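DUF4785 domain-containing protein (Legionella pneumophila subsp. pneumophila, PDB 4KH9) is of unknown function but binds calcium and is built from three domains, the central and C-terminal ones probably of E-set, immunoglobulin-like type. Local coordinates at residues E241-T246 with I252-G257; K274-S277 with L281-V284; P5-K10 with H172-D177. All coordinates share one frame; numbering follows the deposited sequence.

In the fold
The three contacts run along an elongated, mostly beta chain. Contact 1 is a hairpin of the central domain and contact 2 a hairpin of the C-terminal domain; their centres lie about 55 Å apart, on opposite sides of the chain's centre. In contact 3 the N-terminal loop 5-10 meets segment 172-177, a short strand and turn; its centre is about 33 Å from that of contact 1 and 26 Å from that of contact 2. Strand 172-174 pairs with strand 251-264, which also carries residues 252-257 of contact 1. The calcium site lies near contact 1, with the Gln245 side chain about 6 Å from a bound calcium ion; contacts 2 and 3 lie away from it.

Contact 1: E241-T246 with I252-G257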
loop_
_atom_site.group_PDB
_atom_site.type_symbol
_atom_site.label_atom_id
_atom_site.label_comp_id
_atom_site.label_asym_id
_atom_site.label_seq_id
_atom_site.Cartn_x
_atom_site.Cartn_y
_atom_site.Cartn_z
ATOM N N GLU A 241 -8.252 -0.047 2.076
ATOM C CA GLU A 241 -8.683 0.552 3.352
ATOM C C GLU A 241 -9.904 -0.177 3.840
ATOM O O GLU A 241 -10.865 -0.332 3.080
ATOM C CB GLU A 241 -9.031 2.062 3.209
ATOM C CG GLU A 241 -7.929 2.998 2.753
ATOM C CD GLU A 241 -8.337 4.458 2.866
ATOM O OE1 GLU A 241 -9.551 4.764 2.772
ATOM O OE2 GLU A 241 -7.428 5.306 3.017
ATOM N N THR A 242 -9.882 -0.647 5.053
ATOM C CA THR A 242 -11.050 -1.339 5.574
ATOM C C THR A 242 -11.338 -0.874 7.000
ATOM O O THR A 242 -10.422 -0.506 7.754
ATOM C CB THR A 242 -10.913 -2.872 5.473
ATOM O OG1 THR A 242 -12.063 -3.488 6.057
ATOM C CG2 THR A 242 -9.674 -3.397 6.128
ATOM N N ASP A 243 -12.629 -0.940 7.357
ATOM C CA ASP A 243 -13.174 -0.559 8.653
ATOM C C ASP A 243 -14.150 -1.620 9.084
ATOM O O ASP A 243 -15.024 -2.023 8.313
ATOM C CB ASP A 243 -13.842 0.838 8.584
ATOM C CG ASP A 243 -13.918 1.608 9.898
ATOM O OD1 ASP A 243 -13.439 1.075 10.948
ATOM O OD2 ASP A 243 -14.448 2.741 9.888
ATOM N N VAL A 244 -13.947 -2.142 10.291
ATOM C CA VAL A 244 -14.778 -3.202 10.831
ATOM C C VAL A 244 -15.322 -2.781 12.234
ATOM O O VAL A 244 -14.567 -2.261 13.081
ATOM C CB VAL A 244 -13.931 -4.495 10.897
ATOM C CG1 VAL A 244 -14.625 -5.602 11.670
ATOM C CG2 VAL A 244 -13.543 -4.979 9.490
ATOM N N GLN A 245 -16.604 -3.060 12.483
ATOM C CA GLN A 245 -17.163 -2.857 13.811
ATOM C C GLN A 245 -18.069 -4.034 14.201
ATOM O O GLN A 245 -18.854 -4.494 13.390
ATOM C CB GLN A 245 -17.922 -1.535 13.957
ATOM C CG GLN A 245 -18.273 -1.284 15.427
ATOM C CD GLN A 245 -18.766 0.081 15.742
ATOM O OE1 GLN A 245 -18.073 1.074 15.565
ATOM N NE2 GLN A 245 -19.917 0.144 16.362
ATOM N N THR A 246 -17.918 -4.539 15.427
ATOM C CA THR A 246 -18.807 -5.559 15.976
ATOM C C THR A 246 -18.936 -5.279 17.482
ATOM O O THR A 246 -18.399 -4.284 17.973
ATOM C CB THR A 246 -18.391 -7.000 15.632
ATOM O OG1 THR A 246 -19.465 -7.864 16.011
ATOM C CG2 THR A 246 -17.105 -7.443 16.304
ATOM N N ILE A 252 -17.580 -2.593 22.427
ATOM C CA ILE A 252 -17.464 -2.226 21.020
ATOM C C ILE A 252 -16.076 -2.679 20.550
ATOM O O ILE A 252 -15.056 -2.343 21.177
ATOM C CB ILE A 252 -17.707 -0.694 20.790
ATOM C CG1 ILE A 252 -19.092 -0.207 21.310
ATOM C CG2 ILE A 252 -17.447 -0.264 19.337
ATOM C CD1 ILE A 252 -20.337 -0.624 20.538
ATOM N N ILE A 253 -16.057 -3.475 19.477
ATOM C CA ILE A 253 -14.848 -3.947 18.824
ATOM C C ILE A 253 -14.745 -3.180 17.517
ATOM O O ILE A 253 -15.540 -3.402 16.585
ATOM C CB ILE A 253 -14.798 -5.495 18.613
ATOM C CG1 ILE A 253 -15.466 -6.337 19.760
ATOM C CG2 ILE A 253 -13.400 -5.978 18.207
ATOM C CD1 ILE A 253 -14.817 -6.381 21.087
ATOM N N ARG A 254 -13.807 -2.250 17.459
ATOM C CA ARG A 254 -13.618 -1.425 16.265
ATOM C C ARG A 254 -12.184 -1.498 15.805
ATOM O O ARG A 254 -11.268 -1.240 16.590
ATOM C CB ARG A 254 -14.013 0.036 16.560
ATOM C CG ARG A 254 -13.712 0.980 15.427
ATOM C CD ARG A 254 -14.896 1.335 14.588
ATOM N NE ARG A 254 -14.545 2.298 13.540
ATOM C CZ ARG A 254 -14.759 3.613 13.608
ATOM N NH1 ARG A 254 -15.311 4.152 14.691
ATOM N NH2 ARG A 254 -14.424 4.397 12.595
ATOM N N ARG A 255 -11.985 -1.886 14.528
ATOM C CA ARG A 255 -10.665 -1.943 13.936
ATOM C C ARG A 255 -10.707 -1.420 12.509
ATOM O O ARG A 255 -11.648 -1.676 11.771
ATOM C CB ARG A 255 -10.090 -3.381 13.959
ATOM C CG ARG A 255 -9.723 -4.008 15.316
ATOM C CD ARG A 255 -8.467 -3.422 15.886
ATOM N NE ARG A 255 -8.181 -3.867 17.258
ATOM C CZ ARG A 255 -8.514 -3.212 18.370
ATOM N NH1 ARG A 255 -9.242 -2.098 18.307
ATOM N NH2 ARG A 255 -8.146 -3.677 19.551
ATOM N N SER A 256 -9.663 -0.716 12.110
ATOM C CA SER A 256 -9.498 -0.270 10.746
ATOM C C SER A 256 -8.118 -0.695 10.291
ATOM O O SER A 256 -7.222 -0.885 11.113
ATOM C CB SER A 256 -9.746 1.226 10.573
ATOM O OG SER A 256 -8.600 1.949 10.950
ATOM N N GLY A 257 -7.986 -0.968 9.011
ATOM C CA GLY A 257 -6.722 -1.452 8.478
ATOM C C GLY A 257 -6.456 -1.004 7.070
ATOM O O GLY A 257 -7.372 -0.602 6.357
#
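Arg254 holds both carboxylate oxygens of Asp243 across the hairpin, through NE and NH2. Arg254 NE lies 3.1 Å from Asp243 OD1 in a nearly straight bond (173° at the hydrogen), with OD1 at the edge of the guanidinium and in its plane. Arg254 NH2 reaches the syn lone pair of Asp243 OD2 at 3.2 Å in a less straight bond; the carboxylate and guanidinium planes are 38° apart. The arginine chain bends at chi2 (101°), which carries its end diagonally to Asp243, two residues along from its pair partner Gln245. Gln245 lies across this chain, its OE1 3.3 Å from Arg254 CD, while its amide carbon CD rests 3.8 Å from Ile252 CG2. On the face of Thr246 and Ile253, the methyl CG2 of Thr246 packs alongside Ile253 CB at 3.8 Å.

Beneath the side chains runs a regular antiparallel ladder. Thr242-Gly257, Val244-Arg255 and Thr246-Ile253 are hydrogen-bonded pairs; Val244 N to Arg255 O measures 2.8 Å. Asp243-Ser256 and Gln245-Arg254 are the non-hydrogen-bonded pairs between them, which places the salt-bridged residues on one face.

In the second shell, Arg254 NH2 also bridges to Glu51. Arg255, on the other face, bonds Arg254 O through NH1 and bridges to Asp157 through NH2. Backbone bonds of Asp243 to Asp198 and of Gln245 to Asp196 tie the hairpin to two residues of a calcium site, and the side chain of Asp243 lies about 5 Å from that of Asp198.

In the central-domain sheet, strand 238-248 lies between 196-202 and 251-264. Thr242 and Val244 pack on Leu164 of strand 163-168, and Thr246 and Ile253 on Leu185 of strand 178-186.

Contact 2: K274-S277 with L281-V284; sequences KKLS and LTFV
Thr282 O is gripped by two successive backbone amides of the opposite strand, Leu276 N at 2.7 Å and Ser277 N at 3.2 Å. Both approach from the same face of the carbonyl plane. Two residues facing one define a classic beta bulge, and the pairing shifts by one residue between Lys275-Phe283 and Ser277-Thr282. Thr282 N returns a bond to Ser277 O at 3.0 Å, from well above that carbonyl's plane. Beyond the bulge Lys274 and Val284 form a regular hydrogen-bonded pair, Val284 N to Lys274 O being 2.9 Å.

The bulge turns Leu276 toward the partner strand, where its CD2 packs 3.7 Å from Val284 CG1 while the leucine lies alongside Thr282. Where Lys275 and Phe283 pair, Lys275 CB meets the ring at CE2, 3.7 Å away. The lysine's aliphatic chain, with CG opposite the backbone N (chi1 -179°), then runs on to cross Leu281 at about a right angle, CE 3.7 Å from Leu281 CD1. Its NZ forms a salt bridge with Asp341 and a hydrogen bond with Ser278 OG at the end of its own strand.

This hairpin belongs to a four-stranded antiparallel sheet of the C-terminal domain. Strand 325-333 flanks 281-289, where Phe283 meets the Phe331 ring and Val284 packs on Val328, while Leu281 and Phe283 also rest on Leu369.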
loop_
_atom_site.group_PDB
_atom_site.type_symbol
_atom_site.label_atom_id
_atom_site.label_comp_id
_atom_site.label_asym_id
_atom_site.label_seq_id
_atom_site.Cartn_x
_atom_site.Cartn_y
_atom_site.Cartn_z
ATOM N N LYS A 274 14.963 -13.726 -29.290
ATOM C CA LYS A 274 15.870 -14.580 -30.055
ATOM C C LYS A 274 17.307 -14.157 -29.758
ATOM O O LYS A 274 17.562 -13.000 -29.411
ATOM C CB LYS A 274 15.545 -14.488 -31.569
ATOM C CG LYS A 274 16.305 -15.459 -32.470
ATOM C CD LYS A 274 16.238 -15.053 -33.949
ATOM C CE LYS A 274 17.002 -15.990 -34.862
ATOM N NZ LYS A 274 16.343 -17.318 -35.001
ATOM N N LYS A 275 18.230 -15.108 -29.862
ATOM C CA LYS A 275 19.665 -14.875 -29.711
ATOM C C LYS A 275 20.162 -14.448 -31.086
ATOM O O LYS A 275 19.895 -15.132 -32.077
ATOM C CB LYS A 275 20.367 -16.129 -29.159
ATOM C CG LYS A 275 21.862 -15.993 -28.929
ATOM C CD LYS A 275 22.436 -17.332 -28.455
ATOM C CE LYS A 275 23.848 -17.541 -28.946
ATOM N NZ LYS A 275 24.391 -18.870 -28.561
ATOM N N LEU A 276 20.763 -13.252 -31.155
ATOM C CA LEU A 276 21.255 -12.640 -32.394
ATOM C C LEU A 276 22.690 -13.079 -32.674
ATOM O O LEU A 276 23.009 -13.406 -33.821
ATOM C CB LEU A 276 21.163 -11.092 -32.272
ATOM C CG LEU A 276 21.272 -10.240 -33.547
ATOM C CD1 LEU A 276 20.039 -10.382 -34.432
ATOM C CD2 LEU A 276 21.435 -8.772 -33.199
ATOM N N SER A 277 23.550 -13.084 -31.625
ATOM C CA SER A 277 24.967 -13.445 -31.711
ATOM C C SER A 277 25.430 -14.150 -30.446
ATOM O O SER A 277 24.800 -14.022 -29.400
ATOM C CB SER A 277 25.815 -12.196 -31.954
ATOM O OG SER A 277 27.192 -12.499 -32.101
ATOM N N LEU A 281 27.443 -12.127 -26.741
ATOM C CA LEU A 281 26.109 -12.683 -26.479
ATOM C C LEU A 281 25.071 -11.586 -26.569
ATOM O O LEU A 281 24.916 -10.798 -25.636
ATOM C CB LEU A 281 26.080 -13.364 -25.106
ATOM C CG LEU A 281 25.022 -14.430 -24.849
ATOM C CD1 LEU A 281 24.761 -15.331 -26.077
ATOM C CD2 LEU A 281 25.403 -15.264 -23.653
ATOM N N THR A 282 24.383 -11.512 -27.722
ATOM C CA THR A 282 23.420 -10.456 -27.994
ATOM C C THR A 282 22.065 -11.061 -28.310
ATOM O O THR A 282 21.961 -12.038 -29.065
ATOM C CB THR A 282 23.936 -9.553 -29.130
ATOM O OG1 THR A 282 25.224 -9.065 -28.782
ATOM C CG2 THR A 282 23.056 -8.358 -29.375
ATOM N N PHE A 283 21.023 -10.463 -27.716
ATOM C CA PHE A 283 19.642 -10.892 -27.890
ATOM C C PHE A 283 18.821 -9.759 -28.424
ATOM O O PHE A 283 19.168 -8.599 -28.208
ATOM C CB PHE A 283 19.042 -11.399 -26.563
ATOM C CG PHE A 283 19.806 -12.528 -25.926
ATOM C CD1 PHE A 283 20.888 -12.272 -25.086
ATOM C CD2 PHE A 283 19.478 -13.852 -26.200
ATOM C CE1 PHE A 283 21.639 -13.316 -24.554
ATOM C CE2 PHE A 283 20.223 -14.898 -25.650
ATOM C CZ PHE A 283 21.297 -14.620 -24.832
ATOM N N VAL A 284 17.739 -10.090 -29.133
ATOM C CA VAL A 284 16.800 -9.120 -29.687
ATOM C C VAL A 284 15.383 -9.500 -29.233
ATOM O O VAL A 284 15.003 -10.666 -29.293
ATOM C CB VAL A 284 16.885 -8.919 -31.229
ATOM C CG1 VAL A 284 18.109 -8.098 -31.620
ATOM C CG2 VAL A 284 16.840 -10.233 -31.998
#

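Contact 3: P5-K10 with H172-D177; sequences PRQPTK and HYQYGD
Segment 5-10 is an irregular, extended loop whose Lys10 comes nearest to Tyr175, with their CA atoms 7.9 Å apart. Facing it, strand 172-174 runs into a type II beta turn from Gln174 to Asp177. Gly176 takes the third position with a positive phi, and Asp177 N bonds back to Gln174 O at 2.9 Å. The turn is braced a second time by Asp177 OD2, which accepts from Gln174 N at 2.9 Å from above the carboxylate plane.

The turn lies at the edge of the central domain's sheet, probably of the E-set type, where strand 172-174 runs parallel to strand 251-264; Tyr175 also packs on Tyr263 of that strand and on Pro266. Backbone bonding of Lys10 with Pro266 and a bond from Gln7 O to Ser269 OG tie the loop to the chain beyond. Gln7 and Gln174 cross at about a right angle with their amides 60° apart, and both NE2 atoms reach Val360 O beside strand 358-368 of the C-terminal domain; Gln174 NE2 has Ser264 OG as well. The contact thus sits at the junction of the central and C-terminal domains.

Lys10 supplies the other touch. Its chain bends at chi2 (76°) and passes over the Tyr175 ring, while NZ continues to a salt bridge with Glu230. The CH-pi contact is made by Lys10 CE, 3.8 Å from the centroid of the Tyr175 ring and 16° off its normal.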
loop_
_atom_site.group_PDB
_atom_site.type_symbol
_atom_site.label_atom_id
_atom_site.label_comp_id
_atom_site.label_asym_id
_atom_site.label_seq_id
_atom_site.Cartn_x
_atom_site.Cartn_y
_atom_site.Cartn_z
ATOM N N PRO A 5 4.580 -14.995 -23.326
ATOM C CA PRO A 5 3.121 -14.916 -23.091
ATOM C C PRO A 5 2.536 -13.593 -23.595
ATOM O O PRO A 5 3.127 -12.538 -23.334
ATOM C CB PRO A 5 2.995 -15.032 -21.564
ATOM C CG PRO A 5 4.256 -15.686 -21.108
ATOM C CD PRO A 5 5.321 -15.293 -22.079
ATOM N N ARG A 6 1.419 -13.638 -24.355
ATOM C CA ARG A 6 0.800 -12.429 -24.901
ATOM C C ARG A 6 0.166 -11.581 -23.808
ATOM O O ARG A 6 -0.417 -12.113 -22.866
ATOM C CB ARG A 6 -0.269 -12.741 -25.971
ATOM C CG ARG A 6 0.236 -13.447 -27.226
ATOM C CD ARG A 6 -0.666 -13.217 -28.443
ATOM N NE ARG A 6 -2.050 -13.670 -28.248
ATOM C CZ ARG A 6 -2.513 -14.869 -28.598
ATOM N NH1 ARG A 6 -1.707 -15.763 -29.160
ATOM N NH2 ARG A 6 -3.784 -15.182 -28.387
ATOM N N GLN A 7 0.283 -10.259 -23.946
ATOM C CA GLN A 7 -0.300 -9.265 -23.046
ATOM C C GLN A 7 -0.825 -8.107 -23.895
ATOM O O GLN A 7 -0.024 -7.365 -24.459
ATOM C CB GLN A 7 0.723 -8.787 -21.981
ATOM C CG GLN A 7 0.218 -7.673 -21.036
ATOM C CD GLN A 7 1.315 -7.101 -20.138
ATOM O OE1 GLN A 7 1.587 -7.619 -19.044
ATOM N NE2 GLN A 7 1.983 -6.022 -20.573
ATOM N N PRO A 8 -2.158 -7.954 -24.048
ATOM C CA PRO A 8 -2.684 -6.799 -24.800
ATOM C C PRO A 8 -2.225 -5.480 -24.182
ATOM O O PRO A 8 -2.235 -5.349 -22.967
ATOM C CB PRO A 8 -4.207 -6.966 -24.674
ATOM C CG PRO A 8 -4.403 -8.401 -24.352
ATOM C CD PRO A 8 -3.258 -8.755 -23.476
ATOM N N THR A 9 -1.773 -4.532 -24.999
ATOM C CA THR A 9 -1.297 -3.262 -24.462
ATOM C C THR A 9 -2.473 -2.283 -24.261
ATOM O O THR A 9 -3.527 -2.405 -24.887
ATOM C CB THR A 9 -0.188 -2.630 -25.321
ATOM O OG1 THR A 9 -0.715 -2.242 -26.573
ATOM C CG2 THR A 9 1.023 -3.525 -25.501
ATOM N N LYS A 10 -2.265 -1.297 -23.397
ATOM C CA LYS A 10 -3.245 -0.276 -23.066
ATOM C C LYS A 10 -2.538 1.084 -23.041
ATOM O O LYS A 10 -1.473 1.223 -22.439
ATOM C CB LYS A 10 -3.915 -0.629 -21.705
ATOM C CG LYS A 10 -4.854 0.427 -21.119
ATOM C CD LYS A 10 -6.206 0.515 -21.775
ATOM C CE LYS A 10 -7.062 1.443 -20.958
ATOM N NZ LYS A 10 -8.265 1.880 -21.692
ATOM N N HIS A 172 1.238 -6.770 -6.851
ATOM C CA HIS A 172 1.220 -5.980 -8.067
ATOM C C HIS A 172 0.085 -6.423 -8.968
ATOM O O HIS A 172 -0.131 -7.618 -9.168
ATOM C CB HIS A 172 2.565 -6.084 -8.828
ATOM C CG HIS A 172 3.786 -6.139 -7.966
ATOM N ND1 HIS A 172 4.390 -4.985 -7.490
ATOM C CD2 HIS A 172 4.502 -7.213 -7.550
ATOM C CE1 HIS A 172 5.416 -5.387 -6.752
ATOM N NE2 HIS A 172 5.540 -6.723 -6.776
ATOM N N TYR A 173 -0.603 -5.456 -9.536
ATOM C CA TYR A 173 -1.712 -5.675 -10.455
ATOM C C TYR A 173 -1.574 -4.792 -11.677
ATOM O O TYR A 173 -0.823 -3.823 -11.663
ATOM C CB TYR A 173 -3.058 -5.349 -9.749
ATOM C CG TYR A 173 -3.398 -6.187 -8.539
ATOM C CD1 TYR A 173 -4.113 -7.369 -8.668
ATOM C CD2 TYR A 173 -3.010 -5.792 -7.259
ATOM C CE1 TYR A 173 -4.460 -8.130 -7.552
ATOM C CE2 TYR A 173 -3.316 -6.565 -6.142
ATOM C CZ TYR A 173 -4.044 -7.729 -6.295
ATOM O OH TYR A 173 -4.362 -8.458 -5.196
ATOM N N GLN A 174 -2.344 -5.089 -12.714
ATOM C CA GLN A 174 -2.387 -4.289 -13.923
ATOM C C GLN A 174 -3.838 -4.069 -14.337
ATOM O O GLN A 174 -4.750 -4.697 -13.786
ATOM C CB GLN A 174 -1.579 -4.936 -15.068
ATOM C CG GLN A 174 -0.078 -4.895 -14.830
ATOM C CD GLN A 174 0.726 -4.915 -16.124
ATOM O OE1 GLN A 174 0.774 -5.928 -16.830
ATOM N NE2 GLN A 174 1.338 -3.787 -16.486
ATOM N N TYR A 175 -4.038 -3.166 -15.291
ATOM C CA TYR A 175 -5.335 -2.795 -15.828
ATOM C C TYR A 175 -6.166 -4.046 -16.186
ATOM O O TYR A 175 -5.701 -4.900 -16.919
ATOM C CB TYR A 175 -5.164 -1.876 -17.058
ATOM C CG TYR A 175 -6.486 -1.455 -17.657
ATOM C CD1 TYR A 175 -7.184 -0.362 -17.152
ATOM C CD2 TYR A 175 -7.060 -2.172 -18.702
ATOM C CE1 TYR A 175 -8.430 -0.001 -17.664
ATOM C CE2 TYR A 175 -8.303 -1.818 -19.222
ATOM C CZ TYR A 175 -8.986 -0.733 -18.698
ATOM O OH TYR A 175 -10.213 -0.374 -19.209
ATOM N N GLY A 176 -7.371 -4.123 -15.632
ATOM C CA GLY A 176 -8.281 -5.219 -15.886
ATOM C C GLY A 176 -8.149 -6.383 -14.947
ATOM O O GLY A 176 -8.950 -7.305 -15.031
ATOM N N ASP A 177 -7.143 -6.382 -14.050
ATOM C CA ASP A 177 -7.050 -7.487 -13.105
ATOM C C ASP A 177 -8.150 -7.415 -12.052
ATOM O O ASP A 177 -8.579 -6.321 -11.673
ATOM C CB ASP A 177 -5.696 -7.487 -12.387
ATOM C CG ASP A 177 -4.506 -7.923 -13.231
ATOM O OD1 ASP A 177 -4.725 -8.403 -14.363
ATOM O OD2 ASP A 177 -3.361 -7.781 -12.753
#